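Lactaldehyde dehydrogenase (Methanocaldococcus jannaschii, PDB 3PQA) oxidises lactaldehyde to lactate with NAD, preferred over NADP, in the biosynthesis of coenzyme F420, and works as a homotetramer of the aldehyde dehydrogenase family. Local coordinates at residues Y59-N64 with N182-Y187; I249-A254 with I399-I404. One frame throughout, in Å; residues are numbered along the deposited sequence.

In the fold
Contact 1 (59-64 with 182-187) closes along the chain before contact 2 (249-254 with 399-404) opens, and the two lie on opposite sides of the chain's centre. Their centres are 48 Å apart, their nearest atoms about 34 Å, and they do not touch. Contact 1 pairs helices 55-71 and 171-186 in the half of the fold that, by the family pattern, binds the dinucleotide; no other subunit reaches its segments. Contact 2 joins parallel strands 246-250 and 396-400 of the mixed sheet that also holds strands 278-284 and 418-421, in the domain that in relatives carries the catalytic cysteine. One contact thus packs two helices within a single subunit, the other lies where neighbouring subunits come up.

Contact 1 of 2, residues Y59-N64 with N182-Y187; sequences YNILMN and NALKKY
With CG anti to the carbonyl carbon (chi1 -63°), Tyr187 swings its ring from the end of helix 171-186 against Asn60, whose CB lies over one face. This CH-pi contact puts Asn60 CB 3.7 Å from the ring centroid, 18° off the ring normal. Asn64 CB meets the ring at its edge, 4.0 Å from Tyr187 CE1, while CG of Lys186, the residue before it, sits over the rim of the opposite face. The phenol is tied to helix 55-71 by water: one water donates to Asn60 O and is hydrogen-bonded to Tyr187 OH, 2.8 Å from each. The two helices, probably in the Rossmann-type half that binds the dinucleotide in this family but away from the NAD and active-site residues, run in broadly opposite directions, their short axes 142° apart and within 9.0 Å. Small Ala183 faces Ile61, their CA atoms 5.4 Å apart. Ile61 CG2 meets Ala183 CB, CD1 reaches Leu184 CD2 at 4.0 Å, and CG1 passes beside Tyr187 CD1. Asn64 OD1 rests on Ala183 but takes its hydrogen bond from Gln68 NE2, and the aliphatic chain of Lys186 runs obliquely past Asn64 ND2, 3.7 Å from Lys186 CD.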
# COMPACT_ATOMS: atom_id res chain seq x y z
N TYR B 59 0.15 16.10 -16.06
CA TYR B 59 1.06 16.69 -15.10
C TYR B 59 1.29 18.17 -15.46
O TYR B 59 1.16 19.06 -14.60
CB TYR B 59 2.38 15.91 -15.06
CG TYR B 59 3.46 16.56 -14.23
CD1 TYR B 59 3.59 16.28 -12.88
CD2 TYR B 59 4.37 17.44 -14.82
CE1 TYR B 59 4.59 16.89 -12.11
CE2 TYR B 59 5.37 18.04 -14.07
CZ TYR B 59 5.48 17.76 -12.72
OH TYR B 59 6.46 18.38 -11.98
N ASN B 60 1.64 18.42 -16.72
CA ASN B 60 1.93 19.78 -17.17
C ASN B 60 0.76 20.72 -16.99
O ASN B 60 0.94 21.86 -16.53
CB ASN B 60 2.40 19.78 -18.62
CG ASN B 60 3.82 19.25 -18.77
OD1 ASN B 60 4.59 19.24 -17.81
ND2 ASN B 60 4.17 18.81 -19.99
N ILE B 61 -0.44 20.25 -17.35
CA ILE B 61 -1.67 21.05 -17.23
C ILE B 61 -1.93 21.40 -15.78
O ILE B 61 -2.19 22.56 -15.44
CB ILE B 61 -2.89 20.32 -17.82
CG1 ILE B 61 -2.81 20.27 -19.34
CG2 ILE B 61 -4.20 21.01 -17.39
CD1 ILE B 61 -3.73 19.24 -19.95
N LEU B 62 -1.82 20.40 -14.91
CA LEU B 62 -2.04 20.63 -13.47
C LEU B 62 -1.02 21.63 -12.88
O LEU B 62 -1.39 22.55 -12.14
CB LEU B 62 -2.04 19.29 -12.71
CG LEU B 62 -3.26 18.42 -13.07
CD1 LEU B 62 -3.08 16.96 -12.64
CD2 LEU B 62 -4.58 19.00 -12.51
N MET B 63 0.26 21.46 -13.23
CA MET B 63 1.30 22.36 -12.76
C MET B 63 1.11 23.79 -13.27
O MET B 63 1.34 24.75 -12.53
CB MET B 63 2.70 21.84 -13.11
CG MET B 63 3.12 20.62 -12.28
SD MET B 63 3.09 20.86 -10.49
CE MET B 63 4.41 22.03 -10.25
N ASN B 64 0.65 23.91 -14.51
CA ASN B 64 0.44 25.24 -15.08
C ASN B 64 -0.76 25.94 -14.46
O ASN B 64 -0.74 27.14 -14.28
CB ASN B 64 0.34 25.21 -16.60
CG ASN B 64 0.32 26.61 -17.21
OD1 ASN B 64 -0.72 27.08 -17.63
ND2 ASN B 64 1.46 27.28 -17.22
N ASN B 182 -6.52 28.47 -20.30
CA ASN B 182 -5.14 28.84 -20.67
C ASN B 182 -4.19 27.65 -20.67
O ASN B 182 -3.36 27.51 -21.58
CB ASN B 182 -4.59 29.92 -19.74
CG ASN B 182 -5.30 31.25 -19.90
OD1 ASN B 182 -5.84 31.56 -20.96
ND2 ASN B 182 -5.29 32.06 -18.85
N ALA B 183 -4.31 26.80 -19.66
CA ALA B 183 -3.48 25.60 -19.54
C ALA B 183 -3.77 24.61 -20.65
O ALA B 183 -2.84 24.01 -21.21
CB ALA B 183 -3.69 24.95 -18.20
N LEU B 184 -5.05 24.42 -20.95
CA LEU B 184 -5.45 23.51 -22.02
C LEU B 184 -4.90 23.98 -23.37
O LEU B 184 -4.32 23.19 -24.13
CB LEU B 184 -6.98 23.37 -22.06
CG LEU B 184 -7.63 22.66 -20.87
CD1 LEU B 184 -9.16 22.71 -20.96
CD2 LEU B 184 -7.13 21.21 -20.72
N LYS B 185 -5.05 25.27 -23.65
CA LYS B 185 -4.52 25.87 -24.88
C LYS B 185 -3.01 25.69 -25.01
O LYS B 185 -2.52 25.33 -26.08
CB LYS B 185 -4.87 27.36 -24.94
CG LYS B 185 -6.32 27.60 -25.30
CD LYS B 185 -6.65 29.08 -25.35
CE LYS B 185 -8.06 29.28 -25.88
NZ LYS B 185 -8.69 30.50 -25.31
N LYS B 186 -2.30 25.96 -23.92
CA LYS B 186 -0.84 25.84 -23.88
C LYS B 186 -0.36 24.44 -24.29
O LYS B 186 0.64 24.31 -24.99
CB LYS B 186 -0.34 26.19 -22.48
CG LYS B 186 1.17 26.18 -22.29
CD LYS B 186 1.54 26.72 -20.92
CE LYS B 186 3.05 26.65 -20.66
NZ LYS B 186 3.79 27.58 -21.55
N TYR B 187 -1.10 23.41 -23.89
CA TYR B 187 -0.69 22.02 -24.12
C TYR B 187 -1.53 21.30 -25.19
O TYR B 187 -1.54 20.07 -25.25
CB TYR B 187 -0.61 21.25 -22.79
CG TYR B 187 0.45 21.83 -21.87
CD1 TYR B 187 0.11 22.65 -20.79
CD2 TYR B 187 1.81 21.60 -22.12
CE1 TYR B 187 1.09 23.20 -19.97
CE2 TYR B 187 2.79 22.15 -21.31
CZ TYR B 187 2.43 22.94 -20.23
OH TYR B 187 3.42 23.47 -19.43
O HOH W 1 3.47 23.15 -16.60

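Contact 2 of 2, residues I249-A254 with I399-I404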
# COMPACT_ATOMS: atom_id res chain seq x y z
N ILE B 249 -15.92 18.69 22.26
CA ILE B 249 -16.08 18.22 23.64
C ILE B 249 -14.89 18.69 24.45
O ILE B 249 -13.76 18.48 24.04
CB ILE B 249 -16.12 16.67 23.66
CG1 ILE B 249 -17.41 16.19 22.99
CG2 ILE B 249 -15.92 16.11 25.11
CD1 ILE B 249 -17.40 14.74 22.55
N VAL B 250 -15.14 19.30 25.60
CA VAL B 250 -14.06 19.81 26.44
C VAL B 250 -14.15 19.07 27.76
O VAL B 250 -15.08 19.33 28.54
CB VAL B 250 -14.17 21.33 26.67
CG1 VAL B 250 -13.04 21.85 27.59
CG2 VAL B 250 -14.17 22.09 25.34
N LEU B 251 -13.22 18.15 28.00
CA LEU B 251 -13.20 17.40 29.26
C LEU B 251 -12.57 18.24 30.38
O LEU B 251 -11.88 19.21 30.12
CB LEU B 251 -12.46 16.07 29.12
CG LEU B 251 -13.03 15.07 28.10
CD1 LEU B 251 -12.38 13.71 28.29
CD2 LEU B 251 -14.53 14.94 28.27
N LYS B 252 -12.80 17.85 31.63
CA LYS B 252 -12.36 18.66 32.77
C LYS B 252 -10.84 18.77 32.89
O LYS B 252 -10.35 19.67 33.58
CB LYS B 252 -12.97 18.15 34.08
CG LYS B 252 -12.50 16.76 34.49
CD LYS B 252 -13.24 16.30 35.76
CE LYS B 252 -12.81 14.91 36.18
NZ LYS B 252 -13.29 13.86 35.22
N ASP B 253 -10.09 17.87 32.25
CA ASP B 253 -8.64 17.94 32.29
C ASP B 253 -8.02 18.69 31.09
O ASP B 253 -6.79 18.71 30.94
CB ASP B 253 -8.03 16.54 32.40
CG ASP B 253 -8.14 15.76 31.11
OD1 ASP B 253 -9.22 15.79 30.47
OD2 ASP B 253 -7.13 15.15 30.72
N ALA B 254 -8.85 19.29 30.24
CA ALA B 254 -8.36 20.01 29.06
C ALA B 254 -7.52 21.23 29.42
O ALA B 254 -7.77 21.87 30.45
CB ALA B 254 -9.54 20.44 28.19
N ILE B 399 -12.39 16.51 20.58
CA ILE B 399 -12.27 16.34 22.03
C ILE B 399 -10.98 16.96 22.55
O ILE B 399 -9.90 16.77 21.98
CB ILE B 399 -12.36 14.85 22.44
CG1 ILE B 399 -12.16 14.72 23.95
CG2 ILE B 399 -11.33 13.99 21.68
CD1 ILE B 399 -12.69 13.47 24.52
N PHE B 400 -11.11 17.70 23.64
CA PHE B 400 -9.97 18.33 24.28
C PHE B 400 -9.78 17.62 25.60
O PHE B 400 -10.67 17.63 26.46
CB PHE B 400 -10.24 19.83 24.48
CG PHE B 400 -10.32 20.59 23.18
CD1 PHE B 400 -11.50 20.62 22.45
CD2 PHE B 400 -9.19 21.27 22.69
CE1 PHE B 400 -11.57 21.31 21.24
CE2 PHE B 400 -9.25 21.97 21.48
CZ PHE B 400 -10.45 22.00 20.77
N THR B 401 -8.61 17.00 25.76
CA THR B 401 -8.26 16.24 26.96
C THR B 401 -6.78 15.93 26.91
O THR B 401 -6.18 15.94 25.82
CB THR B 401 -9.09 14.90 27.10
OG1 THR B 401 -8.77 14.24 28.33
CG2 THR B 401 -8.82 13.93 25.91
N ASN B 402 -6.18 15.69 28.08
CA ASN B 402 -4.81 15.23 28.20
C ASN B 402 -4.72 13.76 28.58
O ASN B 402 -3.63 13.24 28.83
CB ASN B 402 -4.07 16.09 29.24
CG ASN B 402 -3.74 17.47 28.73
OD1 ASN B 402 -3.24 17.62 27.61
ND2 ASN B 402 -4.00 18.49 29.54
N ASP B 403 -5.87 13.08 28.64
CA ASP B 403 -5.98 11.69 29.12
C ASP B 403 -5.93 10.69 27.95
O ASP B 403 -6.80 10.71 27.08
CB ASP B 403 -7.31 11.58 29.89
CG ASP B 403 -7.48 10.26 30.63
OD1 ASP B 403 -7.43 9.18 30.00
OD2 ASP B 403 -7.75 10.33 31.87
N ILE B 404 -4.91 9.83 27.93
CA ILE B 404 -4.75 8.84 26.86
C ILE B 404 -6.01 7.99 26.69
O ILE B 404 -6.58 7.92 25.59
CB ILE B 404 -3.51 7.93 27.10
CG1 ILE B 404 -2.23 8.75 26.98
CG2 ILE B 404 -3.49 6.75 26.10
CD1 ILE B 404 -0.97 8.01 27.42
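Asp253 OD1 receives the hydroxyl of Thr401 OG1 at 2.7 Å on its syn lone pair. Asp253 OD2 accepts from Asn402 N at 2.9 Å, the donor standing 45° out of the carboxylate plane. Asp253 CG sits between its own backbone N and carbonyl carbon (chi1 73°), which turns the carboxylate toward the 401-403 backbone. Thr401 OG1 also accepts from Asp403 N, an ST turn, and Asp403 N-caps helix 404-413 through Lys406 N. An alanine replacing Asp253 would probably leave the Thr401 hydroxyl and Asn402 N without the carboxylate that takes both and loosen the tie between the 251-254 turn and the start of helix 404-413. Parallel strands 246-250 and 396-400 each open a beta-alpha-beta unit, through helices 256-268 and 404-413, in the domain of the probable active-site Cys275: Phe400 N bonds Ile249 O at 2.8 Å and Leu251 N bonds Phe400 O at 3.0 Å. The type I turn 251-254 sets Ala254 CB 3.8 Å from Phe400 CB. Phe400 packs against Ala259, Ala262 and Leu263; on the other face Leu251 CD1 meets Ile399 CD1 at 3.8 Å, and Phe410 touches Ile249 and Ile399. The Asn402 backbone hydrogen-bonds to a neighbouring subunit.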